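Long-range contact in AB hydrolase-1 domain-containing protein (Parabacteroides distasonis, PDB 4Q34), which is a putative esterase of the alpha/beta hydrolase family and probably hydrolyses ester bonds: residues F37-F51 with F72-V86. Numbering follows the deposited sequence. Where two conformers were deposited one is given.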
ATOM      1  N   PHE A  37      -5.931  -1.806   5.184  1.00 15.59           N
ATOM      2  CA  PHE A  37      -6.931  -2.270   4.221  1.00 16.99           C
ATOM      3  C   PHE A  37      -7.626  -3.449   4.877  1.00 16.73           C
ATOM      4  O   PHE A  37      -6.957  -4.324   5.432  1.00 16.02           O
ATOM      5  CB  PHE A  37      -6.264  -2.710   2.916  1.00 18.36           C
ATOM      6  CG  PHE A  37      -7.230  -3.249   1.906  1.00 16.93           C
ATOM      7  CD1 PHE A  37      -7.950  -2.418   1.071  1.00 20.53           C
ATOM      8  CD2 PHE A  37      -7.390  -4.628   1.765  1.00 18.85           C
ATOM      9  CE1 PHE A  37      -8.853  -2.942   0.127  1.00 21.76           C
ATOM     10  CE2 PHE A  37      -8.276  -5.148   0.821  1.00 19.38           C
ATOM     11  CZ  PHE A  37      -8.997  -4.310  -0.001  1.00 19.30           C
ATOM     12  N   TYR A  38      -8.958  -3.496   4.817  1.00 16.64           N
ATOM     13  CA  TYR A  38      -9.689  -4.521   5.522  1.00 16.55           C
ATOM     14  C   TYR A  38     -10.751  -5.139   4.639  1.00 16.40           C
ATOM     15  O   TYR A  38     -11.284  -4.509   3.724  1.00 15.29           O
ATOM     16  CB  TYR A  38     -10.324  -3.987   6.826  1.00 18.11           C
ATOM     17  CG  TYR A  38     -11.563  -3.145   6.559  1.00 18.59           C
ATOM     18  CD1 TYR A  38     -11.454  -1.786   6.260  1.00 21.05           C
ATOM     19  CD2 TYR A  38     -12.833  -3.727   6.522  1.00 24.46           C
ATOM     20  CE1 TYR A  38     -12.572  -1.022   5.969  1.00 23.51           C
ATOM     21  CE2 TYR A  38     -13.948  -2.968   6.233  1.00 24.09           C
ATOM     22  CZ  TYR A  38     -13.813  -1.625   5.947  1.00 24.50           C
ATOM     23  OH  TYR A  38     -14.947  -0.886   5.674  1.00 25.53           O
ATOM     24  N   GLN A  39     -11.068  -6.389   4.939  1.00 17.05           N
ATOM     25  CA  GLN A  39     -12.196  -7.052   4.271  1.00 18.43           C
ATOM     26  C   GLN A  39     -12.964  -7.843   5.290  1.00 17.67           C
ATOM     27  O   GLN A  39     -12.357  -8.560   6.109  1.00 16.74           O
ATOM     28  CB  GLN A  39     -11.631  -8.000   3.189  1.00 18.18           C
ATOM     29  CG  GLN A  39     -10.831  -7.310   2.105  1.00 17.16           C
ATOM     30  CD  GLN A  39     -10.386  -8.252   1.020  1.00 18.58           C
ATOM     31  OE1 GLN A  39      -9.496  -9.105   1.219  1.00 18.79           O
ATOM     32  NE2 GLN A  39     -10.945  -8.071  -0.157  1.00 18.97           N
ATOM     33  N   LYS A  40     -14.300  -7.700   5.268  1.00 18.39           N
ATOM     34  CA  LYS A  40     -15.205  -8.423   6.144  1.00 19.83           C
ATOM     35  C   LYS A  40     -15.982  -9.409   5.280  1.00 18.35           C
ATOM     36  O   LYS A  40     -16.656  -9.000   4.325  1.00 19.05           O
ATOM     37  CB  LYS A  40     -16.224  -7.470   6.795  1.00 19.90           C
ATOM     38  CG  LYS A  40     -15.585  -6.315   7.523  1.00 25.44           C
ATOM     39  CD  LYS A  40     -16.530  -5.708   8.554  1.00 32.33           C
ATOM     40  CE  LYS A  40     -15.884  -4.495   9.221  1.00 36.35           C
ATOM     41  NZ  LYS A  40     -16.876  -3.653   9.955  1.00 37.52           N
ATOM     42  N   PRO A  41     -15.855 -10.700   5.556  1.00 18.10           N
ATOM     43  CA  PRO A  41     -16.633 -11.695   4.834  1.00 17.13           C
ATOM     44  C   PRO A  41     -18.071 -11.772   5.293  1.00 19.79           C
ATOM     45  O   PRO A  41     -18.409 -11.369   6.421  1.00 21.01           O
ATOM     46  CB  PRO A  41     -15.911 -12.990   5.126  1.00 19.11           C
ATOM     47  CG  PRO A  41     -15.306 -12.797   6.494  1.00 19.12           C
ATOM     48  CD  PRO A  41     -15.050 -11.298   6.637  1.00 18.22           C
ATOM     49  N   VAL A  42     -18.917 -12.263   4.406  1.00 23.23           N
ATOM     50  CA  VAL A  42     -20.252 -12.682   4.796  1.00 25.15           C
ATOM     51  C   VAL A  42     -20.136 -13.718   5.900  1.00 25.46           C
ATOM     52  O   VAL A  42     -19.310 -14.635   5.828  1.00 25.02           O
ATOM     53  CB  VAL A  42     -21.029 -13.256   3.600  1.00 25.21           C
ATOM     54  CG1 VAL A  42     -22.376 -13.880   4.028  1.00 30.85           C
ATOM     55  CG2 VAL A  42     -21.302 -12.160   2.579  1.00 25.96           C
ATOM     56  N   GLY A  43     -20.928 -13.515   6.942  1.00 23.39           N
ATOM     57  CA  GLY A  43     -20.962 -14.431   8.069  1.00 29.93           C
ATOM     58  C   GLY A  43     -19.696 -14.418   8.925  1.00 31.22           C
ATOM     59  O   GLY A  43     -19.296 -15.459   9.443  1.00 27.66           O
ATOM     60  N   ALA A  44     -19.077 -13.240   9.060  1.00 24.54           N
ATOM     61  CA  ALA A  44     -17.813 -13.090   9.768  1.00 23.80           C
ATOM     62  C   ALA A  44     -17.867 -13.581  11.216  1.00 23.28           C
ATOM     63  O   ALA A  44     -18.867 -13.403  11.928  1.00 24.07           O
ATOM     64  CB  ALA A  44     -17.355 -11.653   9.743  1.00 23.29           C
ATOM     65  N   ARG A  45     -16.766 -14.184  11.634  1.00 20.37           N
ATOM     66  CA  ARG A  45     -16.527 -14.596  12.985  1.00 19.23           C
ATOM     67  C   ARG A  45     -16.383 -13.376  13.907  1.00 22.43           C
ATOM     68  O   ARG A  45     -16.182 -12.255  13.458  1.00 20.31           O
ATOM     69  CB  ARG A  45     -15.268 -15.473  13.066  1.00 18.44           C
ATOM     70  CG  ARG A  45     -15.324 -16.756  12.237  1.00 19.08           C
ATOM     71  CD  ARG A  45     -14.013 -17.501  12.192  1.00 18.79           C
ATOM     72  NE  ARG A  45     -14.061 -18.563  11.193  1.00 19.67           N
ATOM     73  CZ  ARG A  45     -14.716 -19.706  11.331  1.00 21.91           C
ATOM     74  NH1 ARG A  45     -15.263 -20.020  12.488  1.00 21.34           N
ATOM     75  NH2 ARG A  45     -14.733 -20.580  10.331  1.00 21.05           N
ATOM     76  N   LYS A  46     -16.507 -13.613  15.206  1.00 21.34           N
ATOM     77  CA  LYS A  46     -16.579 -12.545  16.197  1.00 21.72           C
ATOM     78  C   LYS A  46     -15.336 -11.650  16.285  1.00 20.00           C
ATOM     79  O   LYS A  46     -15.444 -10.446  16.496  1.00 20.51           O
ATOM     80  CB  LYS A  46     -16.819 -13.164  17.558  1.00 24.71           C
ATOM     81  CG  LYS A  46     -17.125 -12.124  18.614  1.00 35.93           C
ATOM     82  CD  LYS A  46     -17.475 -12.726  19.962  1.00 43.48           C
ATOM     83  CE  LYS A  46     -18.019 -11.624  20.865  1.00 52.32           C
ATOM     84  NZ  LYS A  46     -17.650 -11.853  22.284  1.00 60.85           N
ATOM     85  N   TYR A  47     -14.151 -12.230  16.123  1.00 20.48           N
ATOM     86  CA  TYR A  47     -12.915 -11.501  16.338  1.00 19.65           C
ATOM     87  C   TYR A  47     -12.176 -11.341  15.024  1.00 18.81           C
ATOM     88  O   TYR A  47     -11.909 -12.333  14.342  1.00 20.19           O
ATOM     89  CB  TYR A  47     -12.002 -12.176  17.363  1.00 21.34           C
ATOM     90  CG  TYR A  47     -12.664 -12.368  18.700  1.00 23.38           C
ATOM     91  CD1 TYR A  47     -13.011 -11.287  19.491  1.00 24.89           C
ATOM     92  CD2 TYR A  47     -13.017 -13.636  19.129  1.00 30.04           C
ATOM     93  CE1 TYR A  47     -13.613 -11.477  20.721  1.00 27.88           C
ATOM     94  CE2 TYR A  47     -13.630 -13.833  20.351  1.00 37.44           C
ATOM     95  CZ  TYR A  47     -13.925 -12.749  21.142  1.00 36.92           C
ATOM     96  OH  TYR A  47     -14.542 -12.969  22.352  1.00 38.81           O
ATOM     97  N   PRO A  48     -11.874 -10.083  14.653  1.00 18.63           N
ATOM     98  CA  PRO A  48     -11.085  -9.858  13.484  1.00 18.40           C
ATOM     99  C   PRO A  48      -9.627 -10.264  13.714  1.00 18.57           C
ATOM    100  O   PRO A  48      -9.162 -10.284  14.873  1.00 16.64           O
ATOM    101  CB  PRO A  48     -11.171  -8.334  13.289  1.00 20.91           C
ATOM    102  CG  PRO A  48     -11.496  -7.790  14.648  1.00 24.06           C
ATOM    103  CD  PRO A  48     -12.374  -8.828  15.255  1.00 20.76           C
ATOM    104  N   LEU A  49      -8.953 -10.563  12.618  1.00 16.62           N
ATOM    105  CA  LEU A  49      -7.514 -10.760  12.589  1.00 15.44           C
ATOM    106  C   LEU A  49      -6.798  -9.507  12.062  1.00 16.74           C
ATOM    107  O   LEU A  49      -7.139  -8.986  11.008  1.00 17.82           O
ATOM    108  CB  LEU A  49      -7.176 -11.963  11.732  1.00 17.36           C
ATOM    109  CG  LEU A  49      -7.908 -13.246  12.028  1.00 17.73           C
ATOM    110  CD1 LEU A  49      -7.441 -14.319  11.086  1.00 20.26           C
ATOM    111  CD2 LEU A  49      -7.713 -13.690  13.471  1.00 21.31           C
ATOM    112  N   VAL A  50      -5.798  -9.023  12.810  1.00 15.42           N
ATOM    113  CA  VAL A  50      -4.980  -7.887  12.451  1.00 14.95           C
ATOM    114  C   VAL A  50      -3.559  -8.394  12.237  1.00 15.82           C
ATOM    115  O   VAL A  50      -3.010  -9.063  13.105  1.00 16.24           O
ATOM    116  CB  VAL A  50      -5.010  -6.822  13.553  1.00 16.84           C
ATOM    117  CG1 VAL A  50      -4.076  -5.681  13.192  1.00 17.66           C
ATOM    118  CG2 VAL A  50      -6.441  -6.357  13.827  1.00 17.74           C
ATOM    119  N   PHE A  51      -3.003  -8.086  11.062  1.00 16.40           N
ATOM    120  CA  PHE A  51      -1.699  -8.595  10.664  1.00 15.45           C
ATOM    121  C   PHE A  51      -0.638  -7.520  10.668  1.00 18.04           C
ATOM    122  O   PHE A  51      -0.827  -6.468  10.042  1.00 18.76           O
ATOM    123  CB  PHE A  51      -1.810  -9.234   9.270  1.00 18.34           C
ATOM    124  CG  PHE A  51      -2.674 -10.462   9.229  1.00 19.63           C
ATOM    125  CD1 PHE A  51      -2.161 -11.714   9.487  1.00 17.15           C
ATOM    126  CD2 PHE A  51      -3.999 -10.373   8.919  1.00 20.75           C
ATOM    127  CE1 PHE A  51      -2.940 -12.844   9.444  1.00 20.95           C
ATOM    128  CE2 PHE A  51      -4.794 -11.503   8.873  1.00 22.32           C
ATOM    129  CZ  PHE A  51      -4.279 -12.743   9.139  1.00 21.00           C
ATOM    130  N   PHE A  72      -2.255 -15.340   3.512  1.00 16.64           N
ATOM    131  CA  PHE A  72      -3.164 -15.319   4.650  1.00 15.94           C
ATOM    132  C   PHE A  72      -4.330 -14.341   4.460  1.00 16.74           C
ATOM    133  O   PHE A  72      -5.425 -14.574   4.965  1.00 16.80           O
ATOM    134  CB  PHE A  72      -2.394 -14.974   5.946  1.00 18.25           C
ATOM    135  CG  PHE A  72      -1.707 -16.157   6.587  1.00 16.56           C
ATOM    136  CD1 PHE A  72      -1.511 -17.352   5.901  1.00 16.14           C
ATOM    137  CD2 PHE A  72      -1.288 -16.092   7.906  1.00 18.51           C
ATOM    138  CE1 PHE A  72      -0.866 -18.427   6.519  1.00 18.19           C
ATOM    139  CE2 PHE A  72      -0.655 -17.161   8.525  1.00 18.86           C
ATOM    140  CZ  PHE A  72      -0.468 -18.341   7.833  1.00 19.06           C
ATOM    141  N   GLN A  73      -4.081 -13.235   3.755  1.00 16.42           N
ATOM    142  CA  GLN A  73      -5.152 -12.298   3.459  1.00 17.88           C
ATOM    143  C   GLN A  73      -6.388 -13.028   2.858  1.00 17.52           C
ATOM    144  O   GLN A  73      -7.537 -12.811   3.284  1.00 18.54           O
ATOM    145  CB  GLN A  73      -4.675 -11.210   2.506  1.00 17.54           C
ATOM    146  CG  GLN A  73      -5.776 -10.196   2.178  1.00 18.50           C
ATOM    147  CD  GLN A  73      -5.279  -9.019   1.367  1.00 19.46           C
ATOM    148  OE1 GLN A  73      -4.347  -9.133   0.606  1.00 19.58           O
ATOM    149  NE2 GLN A  73      -5.867  -7.839   1.595  1.00 23.37           N
ATOM    150  N   ASN A  74      -6.142 -13.832   1.821  1.00 16.04           N
ATOM    151  CA  ASN A  74      -7.180 -14.589   1.149  1.00 16.75           C
ATOM    152  C   ASN A  74      -7.625 -15.819   1.938  1.00 18.64           C
ATOM    153  O   ASN A  74      -8.848 -16.097   2.036  1.00 18.51           O
ATOM    154  CB  ASN A  74      -6.723 -15.032  -0.234  1.00 18.31           C
ATOM    155  CG  ASN A  74      -6.654 -13.898  -1.241  1.00 16.30           C
ATOM    156  OD1 ASN A  74      -6.495 -12.709  -0.895  1.00 18.08           O
ATOM    157  ND2 ASN A  74      -6.750 -14.264  -2.496  1.00 17.64           N
ATOM    158  N   ILE A  75      -6.658 -16.538   2.493  1.00 18.35           N
ATOM    159  CA  ILE A  75      -6.953 -17.786   3.184  1.00 18.82           C
ATOM    160  C   ILE A  75      -7.876 -17.570   4.389  1.00 18.37           C
ATOM    161  O   ILE A  75      -8.850 -18.296   4.574  1.00 17.91           O
ATOM    162  CB  ILE A  75      -5.659 -18.462   3.638  1.00 19.95           C
ATOM    163  CG1 ILE A  75      -4.879 -18.940   2.425  1.00 19.72           C
ATOM    164  CG2 ILE A  75      -5.931 -19.653   4.603  1.00 20.59           C
ATOM    165  CD1 ILE A  75      -3.431 -19.292   2.712  1.00 19.56           C
ATOM    166  N   PHE A  76      -7.578 -16.570   5.216  1.00 17.86           N
ATOM    167  CA  PHE A  76      -8.393 -16.327   6.400  1.00 18.16           C
ATOM    168  C   PHE A  76      -9.704 -15.626   6.105  1.00 18.03           C
ATOM    169  O   PHE A  76     -10.668 -15.876   6.803  1.00 19.18           O
ATOM    170  CB  PHE A  76      -7.575 -15.686   7.528  1.00 17.56           C
ATOM    171  CG  PHE A  76      -6.668 -16.696   8.175  1.00 17.78           C
ATOM    172  CD1 PHE A  76      -7.194 -17.608   9.089  1.00 19.11           C
ATOM    173  CD2 PHE A  76      -5.371 -16.861   7.730  1.00 18.59           C
ATOM    174  CE1 PHE A  76      -6.409 -18.591   9.626  1.00 19.54           C
ATOM    175  CE2 PHE A  76      -4.547 -17.868   8.266  1.00 18.97           C
ATOM    176  CZ  PHE A  76      -5.075 -18.739   9.201  1.00 20.54           C
ATOM    177  N   LEU A  77      -9.748 -14.825   5.030  1.00 18.22           N
ATOM    178  CA  LEU A  77     -11.013 -14.261   4.573  1.00 17.46           C
ATOM    179  C   LEU A  77     -11.943 -15.384   4.132  1.00 17.43           C
ATOM    180  O   LEU A  77     -13.135 -15.376   4.468  1.00 19.75           O
ATOM    181  CB  LEU A  77     -10.760 -13.301   3.400  1.00 17.46           C
ATOM    182  CG  LEU A  77     -11.999 -12.594   2.861  1.00 18.35           C
ATOM    183  CD1 LEU A  77     -12.644 -11.759   3.951  1.00 19.34           C
ATOM    184  CD2 LEU A  77     -11.602 -11.749   1.655  1.00 21.67           C
ATOM    185  N   ARG A  78     -11.400 -16.360   3.421  1.00 17.44           N
ATOM    186  CA  ARG A  78     -12.188 -17.523   2.970  1.00 18.69           C
ATOM    187  C   ARG A  78     -12.731 -18.337   4.145  1.00 19.75           C
ATOM    188  O   ARG A  78     -13.830 -18.923   4.073  1.00 21.17           O
ATOM    189  CB  ARG A  78     -11.360 -18.392   2.021  1.00 21.21           C
ATOM    190  CG  ARG A  78     -12.189 -19.487   1.397  1.00 25.41           C
ATOM    191  CD  ARG A  78     -11.401 -20.212   0.313  1.00 28.82           C
ATOM    192  NE  ARG A  78     -11.201 -19.343  -0.845  1.00 31.15           N
ATOM    193  CZ  ARG A  78     -10.032 -18.832  -1.212  1.00 29.28           C
ATOM    194  NH1 ARG A  78      -8.922 -19.169  -0.571  1.00 29.50           N
ATOM    195  NH2 ARG A  78      -9.986 -18.031  -2.271  1.00 31.15           N
ATOM    196  N   ARG A  79     -11.991 -18.355   5.227  1.00 19.85           N
ATOM    197  CA  ARG A  79     -12.364 -19.029   6.469  1.00 19.84           C
ATOM    198  C   ARG A  79     -13.264 -18.203   7.386  1.00 19.39           C
ATOM    199  O   ARG A  79     -13.468 -18.542   8.551  1.00 20.02           O
ATOM    200  CB  ARG A  79     -11.086 -19.452   7.183  1.00 20.01           C
ATOM    201  CG  ARG A  79     -10.301 -20.485   6.393  1.00 20.81           C
ATOM    202  CD  ARG A  79      -8.982 -20.903   7.016  1.00 20.97           C
ATOM    203  NE  ARG A  79      -8.288 -21.804   6.079  1.00 22.09           N
ATOM    204  CZ  ARG A  79      -7.383 -22.717   6.404  1.00 25.60           C
ATOM    205  NH1 ARG A  79      -6.985 -22.884   7.668  1.00 23.12           N
ATOM    206  NH2 ARG A  79      -6.866 -23.464   5.428  1.00 23.10           N
ATOM    207  N   ARG A  80     -13.744 -17.096   6.836  1.00 18.73           N
ATOM    208  CA  ARG A  80     -14.760 -16.224   7.419  1.00 20.78           C
ATOM    209  C   ARG A  80     -14.289 -15.310   8.528  1.00 19.37           C
ATOM    210  O   ARG A  80     -15.084 -14.916   9.364  1.00 19.82           O
ATOM    211  CB  ARG A  80     -15.995 -17.016   7.850  1.00 23.45           C
ATOM    212  CG  ARG A  80     -16.669 -17.750   6.705  1.00 32.26           C
ATOM    213  CD  ARG A  80     -18.140 -18.069   7.020  1.00 37.26           C
ATOM    214  NE  ARG A  80     -18.415 -17.982   8.463  1.00 40.72           N
ATOM    215  CZ  ARG A  80     -18.315 -18.976   9.347  1.00 40.53           C
ATOM    216  NH1 ARG A  80     -17.988 -20.209   8.975  1.00 55.88           N
ATOM    217  NH2 ARG A  80     -18.570 -18.732  10.619  1.00 42.89           N
ATOM    218  N   PHE A  81     -12.990 -15.004   8.556  1.00 19.35           N
ATOM    219  CA  PHE A  81     -12.482 -13.971   9.442  1.00 16.43           C
ATOM    220  C   PHE A  81     -12.463 -12.618   8.710  1.00 18.34           C
ATOM    221  O   PHE A  81     -12.063 -12.537   7.533  1.00 17.52           O
ATOM    222  CB  PHE A  81     -11.061 -14.256   9.916  1.00 18.58           C
ATOM    223  CG  PHE A  81     -10.920 -15.445  10.825  1.00 16.72           C
ATOM    224  CD1 PHE A  81     -10.764 -16.716  10.280  1.00 16.31           C
ATOM    225  CD2 PHE A  81     -10.911 -15.302  12.212  1.00 16.88           C
ATOM    226  CE1 PHE A  81     -10.602 -17.813  11.100  1.00 19.12           C
ATOM    227  CE2 PHE A  81     -10.716 -16.398  13.035  1.00 18.24           C
ATOM    228  CZ  PHE A  81     -10.560 -17.659  12.462  1.00 17.33           C
ATOM    229  N   CYS A  82     -12.824 -11.555   9.442  1.00 18.88           N
ATOM    230  CA  CYS A  82     -12.456 -10.195   9.041  0.75 17.50           C
ATOM    231  C   CYS A  82     -10.962 -10.084   9.106  1.00 17.24           C
ATOM    232  O   CYS A  82     -10.364 -10.483  10.115  1.00 19.32           O
ATOM    233  CB  CYS A  82     -13.071  -9.111   9.929  0.75 17.90           C
ATOM    234  SG  CYS A  82     -14.858  -9.161   9.954  0.75 19.91           S
ATOM    235  N   VAL A  83     -10.365  -9.551   8.051  1.00 16.88           N
ATOM    236  CA  VAL A  83      -8.936  -9.449   7.981  1.00 16.51           C
ATOM    237  C   VAL A  83      -8.545  -7.972   7.774  1.00 17.24           C
ATOM    238  O   VAL A  83      -9.024  -7.338   6.833  1.00 17.20           O
ATOM    239  CB  VAL A  83      -8.355 -10.303   6.838  1.00 19.72           C
ATOM    240  CG1 VAL A  83      -6.910  -9.993   6.614  1.00 25.66           C
ATOM    241  CG2 VAL A  83      -8.570 -11.799   7.089  1.00 21.33           C
ATOM    242  N   TYR A  84      -7.619  -7.491   8.619  1.00 15.49           N
ATOM    243  CA  TYR A  84      -7.069  -6.159   8.569  1.00 15.90           C
ATOM    244  C   TYR A  84      -5.594  -6.265   8.264  1.00 16.05           C
ATOM    245  O   TYR A  84      -4.828  -6.802   9.051  1.00 18.54           O
ATOM    246  CB  TYR A  84      -7.283  -5.427   9.909  1.00 16.40           C
ATOM    247  CG  TYR A  84      -8.699  -5.078  10.165  1.00 16.31           C
ATOM    248  CD1 TYR A  84      -9.610  -6.049  10.515  1.00 17.56           C
ATOM    249  CD2 TYR A  84      -9.146  -3.753  10.016  1.00 18.72           C
ATOM    250  CE1 TYR A  84     -10.959  -5.720  10.713  1.00 19.50           C
ATOM    251  CE2 TYR A  84     -10.476  -3.423  10.228  1.00 17.77           C
ATOM    252  CZ  TYR A  84     -11.369  -4.403  10.554  1.00 20.70           C
ATOM    253  OH  TYR A  84     -12.677  -4.039  10.752  1.00 20.53           O
ATOM    254  N   LEU A  85      -5.194  -5.801   7.092  1.00 15.84           N
ATOM    255  CA  LEU A  85      -3.776  -5.784   6.699  0.50 16.03           C
ATOM    256  C   LEU A  85      -3.243  -4.371   6.935  1.00 17.53           C
ATOM    257  O   LEU A  85      -3.881  -3.397   6.520  1.00 19.99           O
ATOM    258  CB  LEU A  85      -3.612  -6.153   5.208  0.50 16.91           C
ATOM    259  CG  LEU A  85      -3.721  -7.625   4.730  0.50 16.45           C
ATOM    260  CD1 LEU A  85      -2.839  -7.878   3.526  0.50 17.92           C
ATOM    261  CD2 LEU A  85      -3.381  -8.648   5.808  0.50 16.67           C
ATOM    262  N   VAL A  86      -2.044  -4.247   7.516  1.00 16.70           N
ATOM    263  CA  VAL A  86      -1.567  -2.947   7.936  1.00 15.40           C
ATOM    264  C   VAL A  86      -0.191  -2.663   7.329  1.00 14.59           C
ATOM    265  O   VAL A  86       0.650  -3.582   7.238  1.00 16.45           O
ATOM    266  CB  VAL A  86      -1.498  -2.884   9.498  1.00 16.21           C
ATOM    267  CG1 VAL A  86      -1.028  -1.505   9.952  1.00 16.18           C
ATOM    268  CG2 VAL A  86      -2.859  -3.272  10.136  1.00 18.07           C
TER
HETATM  269  O   HOH W   1      -8.768 -10.132   3.612  1.00 34.52           O
HETATM  270  O   HOH W   2     -13.613 -12.203  12.147  1.00 19.66           O
HETATM  271  O   HOH W   3       0.981  -6.104   8.015  1.00 19.65           O
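Phe51 and Val83 meet in the tightly packed half of this contact, where strand 83-86 runs between antiparallel strand 37-41 and parallel strand 49-51. Phe51 CE2 lies 3.4 Å from Val83 CG1, and Leu85 CD2 and Phe72 CD2 also touch the ring. On the other sheet face, Tyr38 CB sits over the Tyr84 ring, 3.6 Å from its centroid; CG between the backbone N and the carbonyl carbon (chi1 76°) carries the Tyr38 ring aside, so the nearly parallel rings barely overlap. Tyr38 OH is hydrogen-bonded to Glu10. Helix 72-78 links the two parallel strands in a beta-alpha-beta crossover and ends in a Schellman motif with Arg80 at C-prime. Phe81 is sandwiched: Arg45 CD stands 3.4 Å from the ring centroid over one face, Leu49 CD1 over the opposite face.

Beyond Phe81 the contact loosens into a polar margin. Arg45 reaches side-on to Arg79 O, with NE at 2.7 Å and NH2 at 3.0 Å, while the exposed Arg80 sends NE almost straight to Gly43 O (2.8 Å, 178°). The C-terminal carboxylate of Asp323 forms a salt bridge with Arg45 NH1, probably easing the closeness of the two guanidinium groups. Replacing Arg45 by alanine removes CD from over Phe81 and would probably leave Arg79 O and that carboxylate without these partners. The chemistry implies an apolar sheet core bordered by charged side chains that tie down backbone carbonyls.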